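VP5 (Halorubrum pleomorphic virus 6, PDB 6QGL) probably serves as the envelope protein that fuses the membrane of this haloarchaeal virus with that of its host. Local coordinates at residues A[166-171]-A[184-189]; A[11-16]-A[312-317]; A[110-115]-A[174-179]. All coordinates share one frame; numbering follows the deposited sequence.

Interaction 1. Residues A[166-171]-A[184-189]; sequences NTLKDT and LTFRHN
Asn-166 and His-188 form a non-hydrogen-bonded pair of this antiparallel hairpin and join instead through their side chains. With CG beside the backbone N (chi1 -46°), the Asn-166 amide swings inward; its OD1 takes the ND1 proton of His-188 at 2.8 Å, nearly straight at 166° and in the imidazole plane, although amide and ring planes lie 42° apart. The same OD1 is 3.3 Å from Phe-186 CZ. On this face of the sheet, Leu-168 then spreads its two methyls: CD2 meets Phe-186 CD1 at the ring edge, 3.9 Å away, and CD1 touches Leu-184 CD1 at 4.1 Å. The other face is polar. Thr-171 OG1 and Thr-185 OG1 share a hydrogen bond of 2.7 Å. Lys-169 CD lies 4.1 Å from Arg-187 CD, and the charged ends of both chains go to Glu-203, one to each carboxylate oxygen. Backbone bonds pair Thr-167 with Arg-187 and Lys-169 with Thr-185 in both directions. Strand 201-204 continues the sheet beyond strand 180-189. Helix 97-140 packs under Leu-168, Leu-184 and Phe-186; Glu-131 of this helix accepts a hydrogen bond from Asn-166 ND2, and Phe-151 stacks on His-188.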
loop_
_atom_site.group_PDB
_atom_site.type_symbol
_atom_site.label_atom_id
_atom_site.label_comp_id
_atom_site.label_asym_id
_atom_site.label_seq_id
_atom_site.Cartn_x
_atom_site.Cartn_y
_atom_site.Cartn_z
ATOM N N ASN A 166 25.468 11.575 3.505
ATOM C CA ASN A 166 24.160 11.832 4.105
ATOM C C ASN A 166 24.253 12.393 5.520
ATOM O O ASN A 166 25.187 12.087 6.262
ATOM C CB ASN A 166 23.320 10.551 4.159
ATOM C CG ASN A 166 23.284 9.702 2.917
ATOM O OD1 ASN A 166 23.181 10.195 1.787
ATOM N ND2 ASN A 166 23.332 8.394 3.113
ATOM N N THR A 167 23.236 13.179 5.899
ATOM C CA THR A 167 23.056 13.762 7.225
ATOM C C THR A 167 21.560 13.684 7.541
ATOM O O THR A 167 20.744 14.190 6.763
ATOM C CB THR A 167 23.579 15.216 7.291
ATOM O OG1 THR A 167 24.862 15.313 6.670
ATOM C CG2 THR A 167 23.659 15.744 8.719
ATOM N N LEU A 168 21.202 13.013 8.650
ATOM C CA LEU A 168 19.810 12.906 9.091
ATOM C C LEU A 168 19.603 13.973 10.154
ATOM O O LEU A 168 20.057 13.819 11.294
ATOM C CB LEU A 168 19.452 11.493 9.619
ATOM C CG LEU A 168 19.741 10.281 8.723
ATOM C CD1 LEU A 168 19.115 9.028 9.296
ATOM C CD2 LEU A 168 19.251 10.490 7.304
ATOM N N LYS A 169 18.991 15.095 9.745
ATOM C CA LYS A 169 18.753 16.267 10.589
ATOM C C LYS A 169 17.451 16.146 11.362
ATOM O O LYS A 169 16.417 15.823 10.779
ATOM C CB LYS A 169 18.754 17.552 9.741
ATOM C CG LYS A 169 20.105 17.898 9.117
ATOM C CD LYS A 169 20.003 19.040 8.113
ATOM C CE LYS A 169 20.271 20.390 8.732
ATOM N NZ LYS A 169 20.076 21.490 7.753
ATOM N N ASP A 170 17.500 16.417 12.677
ATOM C CA ASP A 170 16.320 16.380 13.539
ATOM C C ASP A 170 15.478 17.624 13.300
ATOM O O ASP A 170 15.974 18.747 13.440
ATOM C CB ASP A 170 16.716 16.270 15.024
ATOM C CG ASP A 170 17.192 14.899 15.481
ATOM O OD1 ASP A 170 17.241 13.971 14.640
ATOM O OD2 ASP A 170 17.501 14.751 16.681
ATOM N N THR A 171 14.214 17.418 12.903
ATOM C CA THR A 171 13.255 18.489 12.639
ATOM C C THR A 171 12.046 18.280 13.538
ATOM O O THR A 171 11.413 17.226 13.479
ATOM C CB THR A 171 12.920 18.550 11.139
ATOM O OG1 THR A 171 14.135 18.758 10.418
ATOM C CG2 THR A 171 11.923 19.653 10.794
ATOM N N LEU A 184 12.836 13.246 10.500
ATOM C CA LEU A 184 14.201 13.288 9.990
ATOM C C LEU A 184 14.235 13.957 8.630
ATOM O O LEU A 184 13.544 13.525 7.708
ATOM C CB LEU A 184 14.848 11.889 9.942
ATOM C CG LEU A 184 14.981 11.124 11.268
ATOM C CD1 LEU A 184 15.453 9.713 11.029
ATOM C CD2 LEU A 184 15.915 11.830 12.243
ATOM N N THR A 185 14.993 15.051 8.525
ATOM C CA THR A 185 15.180 15.767 7.275
ATOM C C THR A 185 16.415 15.171 6.628
ATOM O O THR A 185 17.495 15.162 7.228
ATOM C CB THR A 185 15.244 17.279 7.503
ATOM O OG1 THR A 185 13.966 17.703 7.963
ATOM C CG2 THR A 185 15.601 18.052 6.237
ATOM N N PHE A 186 16.240 14.628 5.422
ATOM C CA PHE A 186 17.325 14.004 4.689
ATOM C C PHE A 186 18.154 15.022 3.919
ATOM O O PHE A 186 17.654 15.636 2.978
ATOM C CB PHE A 186 16.794 12.902 3.753
ATOM C CG PHE A 186 17.889 12.239 2.957
ATOM C CD1 PHE A 186 18.681 11.246 3.522
ATOM C CD2 PHE A 186 18.158 12.633 1.653
ATOM C CE1 PHE A 186 19.717 10.658 2.796
ATOM C CE2 PHE A 186 19.201 12.056 0.937
ATOM C CZ PHE A 186 19.970 11.066 1.508
ATOM N N ARG A 187 19.432 15.164 4.296
ATOM C CA ARG A 187 20.398 16.019 3.611
ATOM C C ARG A 187 21.446 15.112 2.965
ATOM O O ARG A 187 21.870 14.137 3.584
ATOM C CB ARG A 187 21.048 17.033 4.579
ATOM C CG ARG A 187 22.102 17.936 3.927
ATOM C CD ARG A 187 22.486 19.102 4.813
ATOM N NE ARG A 187 23.555 19.913 4.225
ATOM C CZ ARG A 187 23.371 20.921 3.377
ATOM N NH1 ARG A 187 24.409 21.595 2.902
ATOM N NH2 ARG A 187 22.146 21.257 2.990
ATOM N N HIS A 188 21.837 15.421 1.717
ATOM C CA HIS A 188 22.840 14.684 0.952
ATOM C C HIS A 188 23.755 15.661 0.227
ATOM O O HIS A 188 23.278 16.495 -0.539
ATOM C CB HIS A 188 22.177 13.717 -0.049
ATOM C CG HIS A 188 23.148 12.961 -0.904
ATOM N ND1 HIS A 188 23.743 11.797 -0.460
ATOM C CD2 HIS A 188 23.599 13.234 -2.150
ATOM C CE1 HIS A 188 24.535 11.402 -1.443
ATOM N NE2 HIS A 188 24.478 12.231 -2.483
ATOM N N ASN A 189 25.068 15.543 0.476
ATOM C CA ASN A 189 26.108 16.347 -0.167
ATOM C C ASN A 189 27.206 15.412 -0.673
ATOM O O ASN A 189 27.755 14.636 0.114
ATOM C CB ASN A 189 26.682 17.406 0.788
ATOM C CG ASN A 189 27.598 18.402 0.112
ATOM O OD1 ASN A 189 27.417 18.763 -1.057
ATOM N ND2 ASN A 189 28.601 18.877 0.831
#

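Interaction 2. Residues A[11-16]-A[312-317]; sequences AAAISA and QDTGAT
This is a small, largely buried contact between two turns, one near the N-terminus and the other linking strands 305-311 and 317-324 of a beta hairpin. Ala-13 and Thr-314 carry it, their CA atoms 6.0 Å apart. Residues 11-16 fall in a range predicted to be a transmembrane helix, yet in this crystal they form no regular helix: Ala-11 to Ile-14 make a type I beta turn, closed by Ile-14 N to Ala-11 O at 2.8 Å. The Ala-13 carbonyl projects from this turn toward the hairpin loop. Thr-314 faces it with its branched side chain, and OG1, set beside its own backbone N (chi1 -52°), donates a hydrogen bond to Ala-13 O; the modelled position of that oxygen is less sure, so the bond length carries little weight. The CG2 methyl of Thr-314 faces Ala-13 CB, though its precise fit is doubtful. Beyond Thr-314, Gly-315 takes a positive phi (93°) and turns the chain, after which Ala-316 points its CB back toward the Ala-13 carbonyl. Tyr-379 touches Ala-12, Ala-13 and Thr-314, so that it contacts both segments. Alongside, Ile-14 rests on Ile-311 of strand 305-311 and on Leu-441 of strand 438-443.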
loop_
_atom_site.group_PDB
_atom_site.type_symbol
_atom_site.label_atom_id
_atom_site.label_comp_id
_atom_site.label_asym_id
_atom_site.label_seq_id
_atom_site.Cartn_x
_atom_site.Cartn_y
_atom_site.Cartn_z
ATOM N N ALA A 11 2.757 -7.215 -7.690
ATOM C CA ALA A 11 3.083 -8.647 -7.786
ATOM C C ALA A 11 3.446 -8.914 -9.233
ATOM O O ALA A 11 2.750 -8.426 -10.125
ATOM C CB ALA A 11 1.886 -9.483 -7.366
ATOM N N ALA A 12 4.548 -9.636 -9.503
ATOM C CA ALA A 12 4.990 -9.901 -10.883
ATOM C C ALA A 12 3.832 -10.415 -11.761
ATOM O O ALA A 12 3.736 -10.078 -12.948
ATOM C CB ALA A 12 6.139 -10.894 -10.874
ATOM N N ALA A 13 2.912 -11.187 -11.140
ATOM C CA ALA A 13 1.737 -11.755 -11.782
ATOM C C ALA A 13 0.650 -10.735 -12.048
ATOM O O ALA A 13 -0.120 -10.928 -12.961
ATOM C CB ALA A 13 1.175 -12.889 -10.939
ATOM N N ILE A 14 0.493 -9.716 -11.221
ATOM C CA ILE A 14 -0.559 -8.724 -11.455
ATOM C C ILE A 14 0.069 -7.338 -11.326
ATOM O O ILE A 14 0.720 -7.072 -10.305
ATOM C CB ILE A 14 -1.811 -8.902 -10.539
ATOM C CG1 ILE A 14 -2.289 -10.366 -10.491
ATOM C CG2 ILE A 14 -2.965 -7.986 -10.970
ATOM C CD1 ILE A 14 -3.084 -10.661 -9.310
ATOM N N SER A 15 -0.109 -6.456 -12.331
ATOM C CA SER A 15 0.426 -5.086 -12.324
ATOM C C SER A 15 -0.031 -4.319 -11.069
ATOM O O SER A 15 0.625 -3.360 -10.658
ATOM C CB SER A 15 0.013 -4.361 -13.600
ATOM O OG SER A 15 0.556 -5.008 -14.741
ATOM N N ALA A 16 -1.132 -4.796 -10.445
ATOM C CA ALA A 16 -1.736 -4.276 -9.224
ATOM C C ALA A 16 -0.771 -4.251 -8.044
ATOM O O ALA A 16 -0.098 -5.252 -7.779
ATOM C CB ALA A 16 -2.952 -5.102 -8.853
ATOM N N GLN A 312 -5.024 -9.357 -18.556
ATOM C CA GLN A 312 -4.712 -9.467 -19.982
ATOM C C GLN A 312 -3.250 -9.798 -20.298
ATOM O O GLN A 312 -3.000 -10.758 -21.026
ATOM C CB GLN A 312 -5.152 -8.208 -20.735
ATOM C CG GLN A 312 -6.663 -7.986 -20.742
ATOM C CD GLN A 312 -7.067 -6.769 -21.540
ATOM O OE1 GLN A 312 -6.247 -6.103 -22.190
ATOM N NE2 GLN A 312 -8.350 -6.450 -21.512
ATOM N N ASP A 313 -2.299 -9.014 -19.761
ATOM C CA ASP A 313 -0.867 -9.204 -20.006
ATOM C C ASP A 313 -0.299 -10.503 -19.431
ATOM O O ASP A 313 0.456 -11.190 -20.121
ATOM C CB ASP A 313 -0.063 -8.001 -19.494
ATOM C CG ASP A 313 -0.256 -6.725 -20.281
ATOM O OD1 ASP A 313 -0.758 -6.800 -21.427
ATOM O OD2 ASP A 313 0.109 -5.650 -19.763
ATOM N N THR A 314 -0.657 -10.823 -18.173
ATOM C CA THR A 314 -0.204 -11.993 -17.416
ATOM C C THR A 314 -0.883 -13.304 -17.798
ATOM O O THR A 314 -0.201 -14.325 -17.896
ATOM C CB THR A 314 -0.369 -11.724 -15.918
ATOM O OG1 THR A 314 0.268 -10.485 -15.582
ATOM C CG2 THR A 314 0.165 -12.859 -15.044
ATOM N N GLY A 315 -2.204 -13.278 -17.942
ATOM C CA GLY A 315 -3.003 -14.467 -18.207
ATOM C C GLY A 315 -3.532 -15.074 -16.918
ATOM O O GLY A 315 -4.308 -16.035 -16.953
ATOM N N ALA A 316 -3.117 -14.499 -15.763
ATOM C CA ALA A 316 -3.509 -14.920 -14.412
ATOM C C ALA A 316 -4.994 -14.676 -14.142
ATOM O O ALA A 316 -5.491 -13.597 -14.457
ATOM C CB ALA A 316 -2.678 -14.182 -13.374
ATOM N N THR A 317 -5.692 -15.677 -13.562
ATOM C CA THR A 317 -7.116 -15.608 -13.194
ATOM C C THR A 317 -7.251 -15.650 -11.669
ATOM O O THR A 317 -6.473 -16.342 -11.006
ATOM C CB THR A 317 -7.951 -16.680 -13.937
ATOM O OG1 THR A 317 -7.860 -16.456 -15.344
ATOM C CG2 THR A 317 -9.428 -16.682 -13.534
#

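Interaction 3. Residues A[110-115]-A[174-179]; sequences SYETTV and SMPDGT
Glu-112 and Pro-176 open the contact between helix 97-140 and the tip of the hairpin formed by strands 166-174 and 180-189. Glu-112 CG stands anti to the backbone N (chi1 -173°) and the chain runs on extended, which carries the side chain past Pro-176 CG, the two side chains crossing at about a right angle; Glu-112 CD is 3.6 Å from Pro-176 CG. Its oxygens are engaged elsewhere, OE1 with Arg-247 and OE2 with Arg-116. One residue on, Thr-113 sits at the middle of the contact. Its CG2 methyl reaches Met-175 CB at 3.9 Å and Asp-177 OD2 at 3.5 Å, while OG1 passes 3.4 Å from Pro-176 CD but gives its hydrogen bond back along the helix to Asp-109 O. Thr-114 turns away from the loop, its OG1 bonded to Ser-110 O. The facing loop is a type I beta turn from Met-175 to Gly-178, closed by Gly-178 N to Met-175 O at 3.1 Å. Asp-177 OD1 is held within the loop: Thr-179 OG1 meets it on the syn side at 2.7 Å, 25° out of the carboxylate plane. No hydrogen bond spans the two segments, which implies that the turn rests on the helix by van der Waals packing, while Glu-112, Thr-113 and Asp-177 bond to residues other than those across the contact.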
loop_
_atom_site.group_PDB
_atom_site.type_symbol
_atom_site.label_atom_id
_atom_site.label_comp_id
_atom_site.label_asym_id
_atom_site.label_seq_id
_atom_site.Cartn_x
_atom_site.Cartn_y
_atom_site.Cartn_z
ATOM N N SER A 110 -5.964 13.819 18.746
ATOM C CA SER A 110 -5.475 12.461 18.972
ATOM C C SER A 110 -5.479 11.644 17.681
ATOM O O SER A 110 -4.549 10.873 17.461
ATOM C CB SER A 110 -6.300 11.758 20.041
ATOM O OG SER A 110 -7.638 11.605 19.607
ATOM N N TYR A 111 -6.504 11.826 16.823
ATOM C CA TYR A 111 -6.618 11.102 15.560
ATOM C C TYR A 111 -5.560 11.552 14.559
ATOM O O TYR A 111 -4.891 10.701 13.974
ATOM C CB TYR A 111 -8.051 11.170 15.000
ATOM C CG TYR A 111 -8.310 10.391 13.722
ATOM C CD1 TYR A 111 -7.784 9.109 13.535
ATOM C CD2 TYR A 111 -8.906 11.004 12.628
ATOM C CE1 TYR A 111 -7.957 8.420 12.335
ATOM C CE2 TYR A 111 -9.071 10.330 11.415
ATOM C CZ TYR A 111 -8.613 9.028 11.279
ATOM O OH TYR A 111 -8.761 8.358 10.089
ATOM N N GLU A 112 -5.379 12.880 14.397
ATOM C CA GLU A 112 -4.387 13.474 13.496
ATOM C C GLU A 112 -2.970 13.091 13.911
ATOM O O GLU A 112 -2.165 12.768 13.039
ATOM C CB GLU A 112 -4.542 15.002 13.423
ATOM C CG GLU A 112 -3.653 15.663 12.375
ATOM C CD GLU A 112 -3.863 17.144 12.125
ATOM O OE1 GLU A 112 -4.915 17.673 12.546
ATOM O OE2 GLU A 112 -2.978 17.775 11.500
ATOM N N THR A 113 -2.676 13.108 15.234
ATOM C CA THR A 113 -1.367 12.746 15.780
ATOM C C THR A 113 -1.017 11.320 15.376
ATOM O O THR A 113 0.079 11.098 14.887
ATOM C CB THR A 113 -1.303 12.994 17.298
ATOM O OG1 THR A 113 -1.591 14.368 17.549
ATOM C CG2 THR A 113 0.060 12.659 17.897
ATOM N N THR A 114 -1.969 10.381 15.508
ATOM C CA THR A 114 -1.787 8.977 15.145
ATOM C C THR A 114 -1.458 8.826 13.655
ATOM O O THR A 114 -0.449 8.204 13.326
ATOM C CB THR A 114 -3.004 8.158 15.600
ATOM O OG1 THR A 114 -3.166 8.344 17.004
ATOM C CG2 THR A 114 -2.872 6.675 15.297
ATOM N N VAL A 115 -2.284 9.426 12.772
ATOM C CA VAL A 115 -2.137 9.383 11.313
ATOM C C VAL A 115 -0.803 10.007 10.886
ATOM O O VAL A 115 -0.052 9.373 10.141
ATOM C CB VAL A 115 -3.375 10.006 10.590
ATOM C CG1 VAL A 115 -3.165 10.080 9.080
ATOM C CG2 VAL A 115 -4.647 9.231 10.905
ATOM N N SER A 174 5.215 19.949 15.382
ATOM C CA SER A 174 4.296 20.204 16.485
ATOM C C SER A 174 3.002 19.440 16.254
ATOM O O SER A 174 2.185 19.829 15.412
ATOM C CB SER A 174 4.054 21.699 16.672
ATOM O OG SER A 174 5.246 22.350 17.076
ATOM N N MET A 175 2.856 18.304 16.959
ATOM C CA MET A 175 1.681 17.445 16.854
ATOM C C MET A 175 0.470 18.137 17.488
ATOM O O MET A 175 0.642 18.864 18.470
ATOM C CB MET A 175 1.942 16.047 17.455
ATOM C CG MET A 175 2.846 15.169 16.591
ATOM S SD MET A 175 2.208 14.881 14.914
ATOM C CE MET A 175 3.509 13.906 14.236
ATOM N N PRO A 176 -0.749 17.974 16.919
ATOM C CA PRO A 176 -1.922 18.679 17.468
ATOM C C PRO A 176 -2.264 18.396 18.927
ATOM O O PRO A 176 -2.954 19.210 19.534
ATOM C CB PRO A 176 -3.062 18.248 16.547
ATOM C CG PRO A 176 -2.411 17.775 15.314
ATOM C CD PRO A 176 -1.113 17.180 15.729
ATOM N N ASP A 177 -1.785 17.271 19.497
ATOM C CA ASP A 177 -2.065 16.920 20.893
ATOM C C ASP A 177 -1.126 17.626 21.899
ATOM O O ASP A 177 -1.176 17.337 23.097
ATOM C CB ASP A 177 -2.079 15.390 21.080
ATOM C CG ASP A 177 -0.754 14.686 20.862
ATOM O OD1 ASP A 177 0.164 15.309 20.282
ATOM O OD2 ASP A 177 -0.642 13.507 21.251
ATOM N N GLY A 178 -0.312 18.559 21.401
ATOM C CA GLY A 178 0.619 19.340 22.208
ATOM C C GLY A 178 2.016 18.769 22.325
ATOM O O GLY A 178 2.901 19.429 22.877
ATOM N N THR A 179 2.229 17.541 21.813
ATOM C CA THR A 179 3.523 16.854 21.855
ATOM C C THR A 179 4.383 17.202 20.636
ATOM O O THR A 179 3.864 17.688 19.630
ATOM C CB THR A 179 3.345 15.323 21.977
ATOM O OG1 THR A 179 2.763 14.801 20.783
ATOM C CG2 THR A 179 2.540 14.906 23.203
#

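Interactions 1 and 3 belong to one hairpin: residues 166-171 and 184-189 form its paired strands, and 174-179 its turn, so the two contacts adjoin in sequence although their centres are 23 Å apart. Helix 97-140 runs beneath both, meeting the strands in interaction 1 through residues such as Val-127 and the turn in interaction 3 through residues 110-115. Along the chain their segments alternate. Interaction 2 lies on the opposite side of the chain's centre, its own centre 39 Å from that of interaction 1 and 40 Å from that of interaction 3. By joining residues 11-16 to 312-317, it closes a long loop of chain within which the other two are nested.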